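Centrosomal protein of 104 kDa (Homo sapiens, PDB 5LPH) is required for ciliogenesis and for structural integrity at the ciliary tip, and interacts with tubulin, this chain being its TOG domain of HEAT-like helical repeats. Local coordinates at residues S228-R233 / E239-I244; N221-S226 / L246-Q251; Y182-L187 / S215-D220; Y259-P262 / N266-R269; F163-A168 / L207-T212. One frame throughout, in Å; residues are numbered along the deposited sequence.

Contact 1: residues S228-R233 / E239-I244; sequences SALEHR and ETAVRI
Leu230, in a type I turn from Ala229 to His232, reaches Ala241 and Val242 on helix 235-252. Its CB still stands off, 5.0 Å from the CB of Ala241. One bond further, CG comes within 4.2 Å of that methyl. The branch that does the touching is CD2, which fits between two methyls, lying 3.8 Å from Ala241 CB and equally far from CG2 of Val242. With CG opposite the carbonyl carbon (chi1 -66°), the end of the side chain comes nearer the partner helix and crosses the side chain of Val242 at about a right angle. The turn that carries Leu230 is closed by His232 N bonding to Ala229 O. Beside it, Ala229 and Ala241 meet CB to CB at 3.9 Å, and Met200 of helix 193-210 touches both. The small residues suit this spot because they let the backbones approach to 6.1 Å between CA atoms. Ile276 of helix 271-283 packs on both Leu230 and Val242. No polar group crosses between the segments: this end of HEAT repeat 2 is joined by buried methyl packing, held by shape and the hydrophobic effect.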
# COMPACT_ATOMS: atom_id res chain seq x y z
N SER A 228 12.88 7.94 -14.17
CA SER A 228 11.88 9.02 -14.07
C SER A 228 12.06 9.89 -12.81
O SER A 228 11.90 11.11 -12.87
CB SER A 228 10.47 8.43 -14.09
OG SER A 228 9.50 9.47 -14.13
N ALA A 229 12.42 9.25 -11.70
CA ALA A 229 12.67 9.95 -10.43
C ALA A 229 13.89 10.88 -10.45
O ALA A 229 13.95 11.83 -9.66
CB ALA A 229 12.82 8.94 -9.30
N LEU A 230 14.85 10.64 -11.36
CA LEU A 230 16.00 11.55 -11.54
C LEU A 230 15.63 12.97 -11.98
O LEU A 230 16.45 13.87 -11.85
CB LEU A 230 17.03 10.95 -12.52
CG LEU A 230 17.76 9.69 -12.08
CD1 LEU A 230 18.52 9.07 -13.25
CD2 LEU A 230 18.72 9.98 -10.93
N GLU A 231 14.41 13.18 -12.49
CA GLU A 231 13.91 14.52 -12.81
C GLU A 231 13.06 15.18 -11.71
O GLU A 231 12.50 16.26 -11.92
CB GLU A 231 13.16 14.49 -14.15
CG GLU A 231 12.80 15.85 -14.78
CD GLU A 231 13.92 16.89 -14.90
OE1 GLU A 231 15.12 16.64 -14.61
OE2 GLU A 231 13.57 18.01 -15.33
N HIS A 232 12.97 14.57 -10.53
CA HIS A 232 12.14 15.12 -9.44
C HIS A 232 12.79 16.37 -8.85
O HIS A 232 14.02 16.49 -8.82
CB HIS A 232 11.93 14.06 -8.35
CG HIS A 232 10.69 14.29 -7.53
ND1 HIS A 232 10.73 14.82 -6.26
CD2 HIS A 232 9.39 14.04 -7.80
CE1 HIS A 232 9.50 14.91 -5.79
NE2 HIS A 232 8.67 14.43 -6.70
N ARG A 233 11.96 17.32 -8.41
CA ARG A 233 12.44 18.62 -7.90
C ARG A 233 13.25 18.54 -6.60
O ARG A 233 14.11 19.38 -6.35
CB ARG A 233 11.26 19.59 -7.72
CG ARG A 233 10.37 19.32 -6.52
CD ARG A 233 9.11 20.16 -6.55
NE ARG A 233 8.33 19.98 -5.32
CZ ARG A 233 7.56 18.92 -5.04
NH1 ARG A 233 7.43 17.91 -5.90
NH2 ARG A 233 6.92 18.87 -3.87
N GLU A 239 18.68 11.83 -5.37
CA GLU A 239 19.80 11.13 -4.76
C GLU A 239 19.49 9.65 -4.46
O GLU A 239 20.36 8.79 -4.62
CB GLU A 239 20.27 11.85 -3.49
CG GLU A 239 21.61 11.36 -2.93
CD GLU A 239 22.02 12.04 -1.63
OE1 GLU A 239 21.24 12.86 -1.09
OE2 GLU A 239 23.13 11.76 -1.14
N THR A 240 18.27 9.35 -4.02
CA THR A 240 17.86 7.96 -3.74
C THR A 240 17.69 7.15 -5.04
O THR A 240 17.98 5.96 -5.07
CB THR A 240 16.55 7.88 -2.92
OG1 THR A 240 16.56 8.85 -1.86
CG2 THR A 240 16.36 6.47 -2.32
N ALA A 241 17.22 7.80 -6.10
CA ALA A 241 17.14 7.17 -7.43
C ALA A 241 18.51 6.68 -7.91
O ALA A 241 18.63 5.57 -8.44
CB ALA A 241 16.53 8.12 -8.44
N VAL A 242 19.52 7.52 -7.71
CA VAL A 242 20.91 7.17 -8.02
C VAL A 242 21.29 5.89 -7.27
O VAL A 242 21.78 4.94 -7.89
CB VAL A 242 21.89 8.33 -7.70
CG1 VAL A 242 23.34 7.87 -7.74
CG2 VAL A 242 21.67 9.50 -8.66
N ARG A 243 21.05 5.87 -5.96
CA ARG A 243 21.36 4.70 -5.11
C ARG A 243 20.69 3.39 -5.56
O ARG A 243 21.30 2.33 -5.48
CB ARG A 243 21.01 4.99 -3.64
CG ARG A 243 21.94 5.99 -2.96
CD ARG A 243 21.39 6.48 -1.63
NE ARG A 243 21.34 5.40 -0.63
CZ ARG A 243 20.27 5.11 0.12
NH1 ARG A 243 19.14 5.80 -0.00
NH2 ARG A 243 20.33 4.11 0.99
N ILE A 244 19.44 3.47 -6.03
CA ILE A 244 18.72 2.29 -6.54
C ILE A 244 19.28 1.82 -7.88
O ILE A 244 19.44 0.61 -8.10
CB ILE A 244 17.20 2.53 -6.68
CG1 ILE A 244 16.59 2.79 -5.30
CG2 ILE A 244 16.51 1.33 -7.33
CD1 ILE A 244 15.12 3.12 -5.30

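Contact 2: residues N221-S226 / L246-Q251; sequences NVMKFS and LDMYRQ
Val222 and Met223 meet Met248 with no flat group between them; the ring of Phe225 lies on another side of its helix, against Met200 and Leu203 of helix 193-210, while that of Tyr249 stacks with Phe280. The contact itself is made by a branched valine and two flexible methionine chains, both present as selenomethionine. Met248 is bent at chi2 and chi3 (both -75°), which folds its terminal methyl back across Val222: CE lies 3.7 Å from Val222 CG1, and SE follows at 4.0 Å from the same methyl. Met223 runs past Met248 in the opposite direction, its SE resting 4.1 Å from Met248 CB. A long, unbranched, pliable chain suits helices whose nearest CA atoms, those of Met223 and Met248, are 8.3 Å apart, since it can bend to fill that width. Ser226, though buried, is satisfied within its own helix: its OG gives a 3.0 Å bond to Val222 O from above the carbonyl plane, while Ser226 N reaches this oxygen from the opposite face. Outward on the second helix, Arg250 NH1 pairs with Asp247 OD1 at 2.8 Å, one helical turn apart. Two consecutive helices packed through an apolar seam, with Asp247 and Arg250 on the outer side, form the helical hairpin of a HEAT repeat, here HEAT repeat 2.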
# COMPACT_ATOMS: atom_id res chain seq x y z
N ASN A 221 10.07 -2.25 -15.10
CA ASN A 221 9.30 -1.28 -14.28
C ASN A 221 10.12 -0.58 -13.17
O ASN A 221 9.89 0.59 -12.87
CB ASN A 221 7.97 -1.86 -13.76
CG ASN A 221 8.13 -3.06 -12.84
OD1 ASN A 221 9.16 -3.24 -12.18
ND2 ASN A 221 7.11 -3.90 -12.79
N VAL A 222 11.10 -1.28 -12.60
CA VAL A 222 12.00 -0.68 -11.60
C VAL A 222 12.86 0.46 -12.19
O VAL A 222 12.96 1.55 -11.62
CB VAL A 222 12.91 -1.75 -10.94
CG1 VAL A 222 14.03 -1.13 -10.11
CG2 VAL A 222 12.09 -2.72 -10.09
N MSE A 223 13.49 0.20 -13.34
CA MSE A 223 14.37 1.18 -13.99
C MSE A 223 13.59 2.33 -14.57
O MSE A 223 14.00 3.48 -14.46
CB MSE A 223 15.20 0.52 -15.10
CG MSE A 223 16.23 -0.48 -14.56
SE MSE A 223 17.61 0.37 -13.43
CE MSE A 223 18.00 1.97 -14.52
N LYS A 224 12.46 2.01 -15.20
CA LYS A 224 11.49 3.01 -15.68
C LYS A 224 11.14 4.00 -14.56
O LYS A 224 11.17 5.20 -14.78
CB LYS A 224 10.24 2.29 -16.22
CG LYS A 224 9.03 3.09 -16.69
CD LYS A 224 9.23 4.49 -17.20
CE LYS A 224 7.96 5.03 -17.85
NZ LYS A 224 7.96 6.52 -17.92
N PHE A 225 10.84 3.48 -13.37
CA PHE A 225 10.55 4.31 -12.18
C PHE A 225 11.75 5.13 -11.72
O PHE A 225 11.64 6.35 -11.49
CB PHE A 225 10.05 3.41 -11.02
CG PHE A 225 9.85 4.14 -9.71
CD1 PHE A 225 8.71 4.91 -9.50
CD2 PHE A 225 10.80 4.07 -8.69
CE1 PHE A 225 8.53 5.58 -8.30
CE2 PHE A 225 10.62 4.74 -7.49
CZ PHE A 225 9.48 5.50 -7.29
N SER A 226 12.90 4.47 -11.58
CA SER A 226 14.10 5.13 -11.04
C SER A 226 14.62 6.25 -11.94
O SER A 226 14.94 7.34 -11.45
CB SER A 226 15.20 4.10 -10.82
OG SER A 226 14.80 3.13 -9.87
N LEU A 246 22.38 2.20 -8.94
CA LEU A 246 23.67 1.56 -8.62
C LEU A 246 23.48 0.15 -8.05
O LEU A 246 24.23 -0.76 -8.40
CB LEU A 246 24.51 2.42 -7.67
CG LEU A 246 24.98 3.80 -8.15
CD1 LEU A 246 25.68 4.55 -7.02
CD2 LEU A 246 25.90 3.70 -9.36
N ASP A 247 22.49 -0.03 -7.17
CA ASP A 247 22.14 -1.37 -6.64
C ASP A 247 21.69 -2.34 -7.73
O ASP A 247 22.02 -3.53 -7.67
CB ASP A 247 21.05 -1.28 -5.55
CG ASP A 247 21.59 -0.78 -4.20
OD1 ASP A 247 22.82 -0.67 -4.02
OD2 ASP A 247 20.75 -0.50 -3.31
N MSE A 248 20.95 -1.84 -8.72
CA MSE A 248 20.49 -2.67 -9.84
C MSE A 248 21.62 -3.05 -10.76
O MSE A 248 21.57 -4.11 -11.39
CB MSE A 248 19.40 -1.96 -10.64
CG MSE A 248 18.11 -1.83 -9.84
SE MSE A 248 17.15 -3.55 -9.72
CE MSE A 248 16.43 -3.57 -11.55
N TYR A 249 22.65 -2.20 -10.85
CA TYR A 249 23.86 -2.50 -11.61
C TYR A 249 24.71 -3.60 -10.96
O TYR A 249 25.25 -4.45 -11.66
CB TYR A 249 24.69 -1.23 -11.83
CG TYR A 249 25.82 -1.41 -12.82
CD1 TYR A 249 25.55 -1.58 -14.18
CD2 TYR A 249 27.15 -1.44 -12.41
CE1 TYR A 249 26.58 -1.76 -15.10
CE2 TYR A 249 28.18 -1.61 -13.32
CZ TYR A 249 27.90 -1.77 -14.66
OH TYR A 249 28.91 -1.96 -15.58
N ARG A 250 24.83 -3.57 -9.63
CA ARG A 250 25.52 -4.64 -8.87
C ARG A 250 24.89 -6.03 -9.07
O ARG A 250 25.60 -7.03 -9.08
CB ARG A 250 25.54 -4.33 -7.37
CG ARG A 250 26.46 -3.19 -6.96
CD ARG A 250 26.59 -3.11 -5.44
NE ARG A 250 27.29 -1.91 -4.97
CZ ARG A 250 26.74 -0.72 -4.74
NH1 ARG A 250 25.44 -0.50 -4.93
NH2 ARG A 250 27.51 0.28 -4.32
N GLN A 251 23.56 -6.08 -9.21
CA GLN A 251 22.82 -7.34 -9.35
C GLN A 251 22.75 -7.80 -10.82
O GLN A 251 23.13 -8.93 -11.13
CB GLN A 251 21.40 -7.21 -8.78
CG GLN A 251 21.30 -6.85 -7.30
CD GLN A 251 21.61 -8.01 -6.39
OE1 GLN A 251 21.00 -9.05 -6.53
NE2 GLN A 251 22.55 -7.84 -5.44

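Contact 3: residues Y182-L187 / S215-D220; sequences YLVQPL and SGFTID
Val184 meets the Phe217 ring edge-on rather than over a face: its CG1 lies in the plane of the ring, 3.8 Å from both CD1 and CE1. Farther round the rim, Leu183 CD1 approaches CZ at 4.3 Å, so two aliphatic methyls line one edge of the aromatic. Val184 is the first residue to leave helical angles after helix 178-183, and with CG1 opposite its carbonyl carbon (chi1 -58°) that methyl projects at the ring while CG2 takes the space between backbone N and carbonyl. A beta-branched residue suits such a place, where the helix has stopped and a broad, short side chain is needed. Phe217 is the long partner. Its CB does not aim directly at the other segment, but the flat ring carries the contact across the 8.0 Å between the CA atoms of Val184 and Phe217. The backbone before the ring is shaped by an ST turn in which Phe217 N bonds to Ser215 OG at 3.0 Å, with Gly216 between them at a phi of 116° that a side chain would find hard to tolerate. Just after the ring, Thr218 is the N-cap of helix 219-229. Its hydroxyl caps Asn221 N, and Asn221 OD1 returns a bond to Thr218 N, completing a capping box. Leu203 of helix 193-210 also touches Phe217, and Leu206 touches Leu183; the ring thus sits where the end of helix 178-183, the body of helix 193-210 and the start of helix 219-229 converge.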
# COMPACT_ATOMS: atom_id res chain seq x y z
N TYR A 182 2.10 -1.09 -7.39
CA TYR A 182 1.83 0.24 -6.81
C TYR A 182 3.11 0.99 -6.49
O TYR A 182 3.16 2.21 -6.63
CB TYR A 182 0.97 0.15 -5.55
CG TYR A 182 -0.43 -0.28 -5.84
CD1 TYR A 182 -1.30 0.54 -6.55
CD2 TYR A 182 -0.90 -1.52 -5.42
CE1 TYR A 182 -2.60 0.15 -6.83
CE2 TYR A 182 -2.19 -1.93 -5.71
CZ TYR A 182 -3.03 -1.09 -6.40
OH TYR A 182 -4.31 -1.52 -6.65
N LEU A 183 4.14 0.26 -6.05
CA LEU A 183 5.39 0.88 -5.61
C LEU A 183 6.28 1.37 -6.75
O LEU A 183 7.15 2.21 -6.52
CB LEU A 183 6.18 -0.10 -4.73
CG LEU A 183 5.48 -0.56 -3.45
CD1 LEU A 183 6.27 -1.65 -2.76
CD2 LEU A 183 5.24 0.61 -2.50
N VAL A 184 6.06 0.87 -7.97
CA VAL A 184 6.80 1.34 -9.16
C VAL A 184 6.02 2.37 -10.00
O VAL A 184 6.49 2.76 -11.07
CB VAL A 184 7.28 0.17 -10.07
CG1 VAL A 184 8.16 -0.79 -9.28
CG2 VAL A 184 6.12 -0.58 -10.73
N GLN A 185 4.86 2.82 -9.53
CA GLN A 185 4.09 3.85 -10.22
C GLN A 185 4.84 5.16 -10.08
O GLN A 185 5.32 5.48 -8.99
CB GLN A 185 2.67 3.98 -9.63
CG GLN A 185 1.68 4.65 -10.57
CD GLN A 185 0.27 4.73 -10.00
OE1 GLN A 185 -0.17 3.85 -9.26
NE2 GLN A 185 -0.45 5.79 -10.38
N PRO A 186 4.96 5.94 -11.18
CA PRO A 186 5.87 7.08 -11.10
C PRO A 186 5.44 8.15 -10.09
O PRO A 186 4.25 8.36 -9.86
CB PRO A 186 5.87 7.65 -12.53
CG PRO A 186 5.04 6.73 -13.36
CD PRO A 186 4.16 5.98 -12.42
N LEU A 187 6.43 8.82 -9.50
CA LEU A 187 6.19 9.88 -8.53
C LEU A 187 5.63 11.10 -9.25
O LEU A 187 6.18 11.52 -10.27
CB LEU A 187 7.48 10.25 -7.79
CG LEU A 187 8.06 9.11 -6.93
CD1 LEU A 187 9.49 9.38 -6.46
CD2 LEU A 187 7.16 8.82 -5.75
N SER A 215 7.91 -11.97 -8.38
CA SER A 215 7.44 -10.95 -7.43
C SER A 215 6.44 -9.95 -8.00
O SER A 215 5.50 -9.55 -7.30
CB SER A 215 8.64 -10.16 -6.90
OG SER A 215 9.21 -9.37 -7.93
N GLY A 216 6.65 -9.52 -9.25
CA GLY A 216 5.92 -8.38 -9.83
C GLY A 216 6.85 -7.23 -10.16
O GLY A 216 6.52 -6.39 -10.99
N PHE A 217 8.00 -7.16 -9.48
CA PHE A 217 9.09 -6.28 -9.89
C PHE A 217 9.81 -6.88 -11.10
O PHE A 217 10.10 -8.08 -11.14
CB PHE A 217 10.13 -6.12 -8.79
CG PHE A 217 9.65 -5.37 -7.59
CD1 PHE A 217 9.18 -4.07 -7.71
CD2 PHE A 217 9.70 -5.95 -6.32
CE1 PHE A 217 8.74 -3.37 -6.60
CE2 PHE A 217 9.27 -5.26 -5.21
CZ PHE A 217 8.79 -3.96 -5.35
N THR A 218 10.13 -6.01 -12.06
CA THR A 218 10.92 -6.37 -13.23
C THR A 218 12.00 -5.29 -13.43
O THR A 218 11.82 -4.14 -13.03
CB THR A 218 10.03 -6.48 -14.49
OG1 THR A 218 9.49 -5.20 -14.82
CG2 THR A 218 8.88 -7.47 -14.28
N ILE A 219 13.13 -5.66 -14.03
CA ILE A 219 14.15 -4.69 -14.44
C ILE A 219 13.44 -3.54 -15.19
O ILE A 219 13.76 -2.39 -14.97
CB ILE A 219 15.23 -5.35 -15.33
CG1 ILE A 219 16.12 -6.30 -14.51
CG2 ILE A 219 16.12 -4.29 -15.97
CD1 ILE A 219 16.84 -7.35 -15.35
N ASP A 220 12.47 -3.88 -16.04
CA ASP A 220 11.72 -2.90 -16.82
C ASP A 220 11.00 -1.84 -15.97
O ASP A 220 11.30 -0.66 -16.09
CB ASP A 220 10.73 -3.59 -17.78
CG ASP A 220 10.16 -2.64 -18.82
OD1 ASP A 220 10.95 -2.06 -19.59
OD2 ASP A 220 8.93 -2.47 -18.88

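Contact 4: residues Y259-P262 / N266-R269; sequences YLPP and NTRR
Thr267 OG1 donates a 2.8 Å hydrogen bond to Pro262 O, arriving in the carbonyl plane with a C=O to donor angle of 158°. The torsion of Thr267 sets both of its branches to work: OG1 stands opposite its carbonyl carbon (chi1 -52°), while CG2, opposite the backbone N, is turned to the Pro261 ring and comes 3.8 Å from its CB. Threonine suits the place because one short side chain supplies a donor and a methyl together. The prolines suit it too, being stiff and apolar, with Pro262 still offering its carbonyl oxygen as an acceptor. The ring of Pro262 adds a looser touch, its CD lying 4.0 Å from Thr267 OG1. All this happens at the surface, in the long connection between helices 235-252 and 271-283, which follows HEAT repeat 2 of the TOG domain and where the chain bends. Asp264 OD1 accepts from Asn266 N, an Asx turn that leads into residues 266-269, which have helical angles but lack the regular bonds. Arg268 forms a salt bridge to Asp263 in the same bend. Helix 271-283 presents Tyr273 to Pro261 and Phe277 to Thr267.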
# COMPACT_ATOMS: atom_id res chain seq x y z
N TYR A 259 18.20 1.17 -20.48
CA TYR A 259 17.29 2.12 -19.82
C TYR A 259 17.87 3.50 -19.55
O TYR A 259 17.12 4.43 -19.21
CB TYR A 259 16.78 1.53 -18.50
CG TYR A 259 15.95 0.31 -18.71
CD1 TYR A 259 14.60 0.42 -18.97
CD2 TYR A 259 16.52 -0.96 -18.70
CE1 TYR A 259 13.83 -0.70 -19.19
CE2 TYR A 259 15.76 -2.10 -18.92
CZ TYR A 259 14.42 -1.95 -19.17
OH TYR A 259 13.65 -3.05 -19.41
N LEU A 260 19.19 3.63 -19.68
CA LEU A 260 19.89 4.89 -19.42
C LEU A 260 20.38 5.51 -20.72
O LEU A 260 20.39 4.85 -21.76
CB LEU A 260 21.09 4.63 -18.50
CG LEU A 260 20.75 4.21 -17.07
CD1 LEU A 260 21.80 3.28 -16.50
CD2 LEU A 260 20.57 5.44 -16.19
N PRO A 261 20.80 6.78 -20.68
CA PRO A 261 21.52 7.38 -21.82
C PRO A 261 22.91 6.74 -22.04
O PRO A 261 23.35 5.93 -21.22
CB PRO A 261 21.63 8.85 -21.43
CG PRO A 261 20.57 9.09 -20.41
CD PRO A 261 20.45 7.80 -19.67
N PRO A 262 23.61 7.11 -23.13
CA PRO A 262 24.91 6.51 -23.40
C PRO A 262 26.04 7.11 -22.55
O PRO A 262 25.99 8.30 -22.20
CB PRO A 262 25.13 6.81 -24.89
CG PRO A 262 24.40 8.09 -25.12
CD PRO A 262 23.28 8.16 -24.12
N ASN A 266 29.45 14.18 -22.87
CA ASN A 266 28.30 15.07 -23.07
C ASN A 266 27.12 14.73 -22.14
O ASN A 266 26.44 15.63 -21.64
CB ASN A 266 27.84 15.04 -24.54
CG ASN A 266 26.82 16.12 -24.88
OD1 ASN A 266 26.66 17.11 -24.15
ND2 ASN A 266 26.13 15.94 -26.00
N THR A 267 26.89 13.43 -21.94
CA THR A 267 25.90 12.95 -20.96
C THR A 267 26.30 13.33 -19.53
O THR A 267 25.45 13.72 -18.72
CB THR A 267 25.73 11.42 -21.04
OG1 THR A 267 25.48 11.03 -22.39
CG2 THR A 267 24.58 10.94 -20.16
N ARG A 268 27.60 13.22 -19.23
CA ARG A 268 28.13 13.50 -17.89
C ARG A 268 28.09 14.97 -17.44
O ARG A 268 28.38 15.26 -16.28
CB ARG A 268 29.56 12.96 -17.76
CG ARG A 268 29.66 11.44 -17.75
CD ARG A 268 31.05 10.97 -17.38
NE ARG A 268 31.15 9.51 -17.41
CZ ARG A 268 32.15 8.79 -16.89
NH1 ARG A 268 33.17 9.37 -16.27
NH2 ARG A 268 32.12 7.46 -16.99
N ARG A 269 27.74 15.89 -18.34
CA ARG A 269 27.48 17.29 -17.97
C ARG A 269 26.21 17.50 -17.11
O ARG A 269 25.97 18.61 -16.65
CB ARG A 269 27.43 18.19 -19.21
CG ARG A 269 28.75 18.40 -19.93
CD ARG A 269 28.49 18.85 -21.36
NE ARG A 269 29.59 19.57 -21.98
CZ ARG A 269 29.83 20.88 -21.84
NH1 ARG A 269 29.07 21.67 -21.07
NH2 ARG A 269 30.87 21.40 -22.49

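Contact 5: residues F163-A168 / L207-T212; sequences FIQEMA and LKDLGT
The CA atoms of Ala168 and Leu210 are 8.9 Å apart and those of Gln165 and Asp209 9.6 Å, and these four residues make the touch. Helix 154-169 belongs to HEAT repeat 1, and here it meets the last turn of helix 193-210 within the TOG domain. Toward the surface, Gln165 NE2 faces Asp209 OD2 at 3.8 Å, too long for a hydrogen bond, though the polarity is favourable. The two side chains cross at about a right angle, with amide and carboxylate planes 33° apart. Gln165 is extended beyond CG, and this reach brings its amide to the other helix. There its OE1 accepts a hydrogen bond from Arg205 NE, which is consistent with NE2 being the atom turned to the carboxylate. Glutamine suits the site by offering an acceptor and a donor at the end of one long chain. Deeper in, the small Ala168 leaves room for Leu210, and Ile179 and Pro180 of helix 178-183 pack against Ala168 and Leu210 respectively. The helix of Leu210 finishes at once: Gly211 N still bonds to Leu207 O at 2.8 Å, but Gly211 has a positive phi of 73°, a conformation easiest for a residue without a side chain. Leu210, with CG opposite its carbonyl carbon (chi1 -62°), extends to the other helix, where its CD2 methyl comes 4.3 Å from the backbone oxygen of Ala168.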
# COMPACT_ATOMS: atom_id res chain seq x y z
N PHE A 163 3.06 -2.01 7.70
CA PHE A 163 1.89 -2.84 7.36
C PHE A 163 1.88 -3.26 5.88
O PHE A 163 1.52 -4.39 5.57
CB PHE A 163 0.56 -2.16 7.71
CG PHE A 163 -0.64 -3.07 7.59
CD1 PHE A 163 -1.02 -3.91 8.64
CD2 PHE A 163 -1.37 -3.13 6.41
CE1 PHE A 163 -2.11 -4.76 8.51
CE2 PHE A 163 -2.46 -3.98 6.28
CZ PHE A 163 -2.84 -4.80 7.33
N ILE A 164 2.26 -2.34 4.99
CA ILE A 164 2.33 -2.62 3.55
C ILE A 164 3.36 -3.72 3.27
O ILE A 164 3.11 -4.65 2.51
CB ILE A 164 2.65 -1.34 2.74
CG1 ILE A 164 1.49 -0.34 2.85
CG2 ILE A 164 2.91 -1.67 1.27
CD1 ILE A 164 1.75 1.03 2.25
N GLN A 165 4.52 -3.59 3.92
CA GLN A 165 5.59 -4.60 3.87
C GLN A 165 5.13 -5.96 4.41
O GLN A 165 5.40 -7.00 3.81
CB GLN A 165 6.81 -4.06 4.61
CG GLN A 165 8.18 -4.49 4.11
CD GLN A 165 9.30 -3.83 4.91
OE1 GLN A 165 9.24 -2.63 5.21
NE2 GLN A 165 10.32 -4.61 5.25
N GLU A 166 4.38 -5.93 5.52
CA GLU A 166 3.79 -7.13 6.12
C GLU A 166 2.82 -7.84 5.17
O GLU A 166 2.88 -9.07 5.03
CB GLU A 166 3.07 -6.75 7.42
CG GLU A 166 2.93 -7.87 8.44
CD GLU A 166 2.26 -7.41 9.72
OE1 GLU A 166 2.45 -6.24 10.14
OE2 GLU A 166 1.53 -8.23 10.32
N MSE A 167 1.94 -7.09 4.52
CA MSE A 167 0.97 -7.66 3.57
C MSE A 167 1.64 -8.15 2.32
O MSE A 167 1.30 -9.23 1.82
CB MSE A 167 -0.13 -6.69 3.11
CG MSE A 167 -1.27 -6.35 4.05
SE MSE A 167 -2.71 -5.62 2.88
CE MSE A 167 -1.84 -3.97 2.22
N ALA A 168 2.61 -7.40 1.79
CA ALA A 168 3.36 -7.80 0.60
C ALA A 168 4.04 -9.17 0.72
O ALA A 168 4.25 -9.84 -0.30
CB ALA A 168 4.39 -6.74 0.23
N LEU A 207 12.03 -4.80 -2.90
CA LEU A 207 12.87 -5.29 -4.00
C LEU A 207 13.94 -6.26 -3.49
O LEU A 207 14.13 -7.32 -4.08
CB LEU A 207 13.52 -4.10 -4.72
CG LEU A 207 14.44 -4.31 -5.92
CD1 LEU A 207 13.75 -5.12 -7.01
CD2 LEU A 207 14.87 -2.95 -6.45
N LYS A 208 14.61 -5.91 -2.40
CA LYS A 208 15.60 -6.79 -1.76
C LYS A 208 14.98 -8.06 -1.17
O LYS A 208 15.58 -9.13 -1.26
CB LYS A 208 16.43 -6.04 -0.70
CG LYS A 208 17.28 -4.94 -1.33
CD LYS A 208 17.84 -3.97 -0.30
CE LYS A 208 18.55 -2.80 -0.98
NZ LYS A 208 19.71 -2.31 -0.19
N ASP A 209 13.78 -7.96 -0.60
CA ASP A 209 13.09 -9.11 -0.00
C ASP A 209 12.46 -10.05 -1.04
O ASP A 209 12.50 -11.26 -0.87
CB ASP A 209 12.01 -8.66 1.00
CG ASP A 209 12.58 -7.85 2.18
OD1 ASP A 209 13.77 -7.99 2.52
OD2 ASP A 209 11.80 -7.06 2.76
N LEU A 210 11.86 -9.48 -2.09
CA LEU A 210 11.09 -10.25 -3.09
C LEU A 210 11.84 -10.54 -4.40
O LEU A 210 11.55 -11.53 -5.07
CB LEU A 210 9.80 -9.51 -3.44
CG LEU A 210 8.79 -9.29 -2.33
CD1 LEU A 210 7.65 -8.40 -2.81
CD2 LEU A 210 8.24 -10.61 -1.83
N GLY A 211 12.77 -9.66 -4.77
CA GLY A 211 13.57 -9.84 -5.98
C GLY A 211 12.78 -9.59 -7.25
O GLY A 211 11.73 -8.95 -7.22
N THR A 212 13.31 -10.10 -8.35
CA THR A 212 12.73 -9.94 -9.69
C THR A 212 12.19 -11.29 -10.18
O THR A 212 12.65 -12.35 -9.74
CB THR A 212 13.80 -9.38 -10.65
OG1 THR A 212 14.20 -8.07 -10.22
CG2 THR A 212 13.30 -9.32 -12.09

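Overall arrangement
From the N terminus, contact 5 opens first, at helix 154-169, and closes on the end of helix 193-210. Contact 3 opens inside that loop, at the end of helix 178-183, and closes just beyond it, at the start of helix 219-229, so the two cross and their centres lie about 12 Å apart. Helix 219-229 then starts contact 2, whose loop returns along helix 235-252; contact 1 is nested inside it, nearer the turn of this hairpin. Contact 4 follows in series, a short loop before helix 271-283. Contacts 3 and 5 thus join the hairpin of contacts 1 and 2 to the preceding helices, while Tyr259, bonded to Asp220 and packed on Met223, ties the C-terminal connection back to contacts 3 and 2.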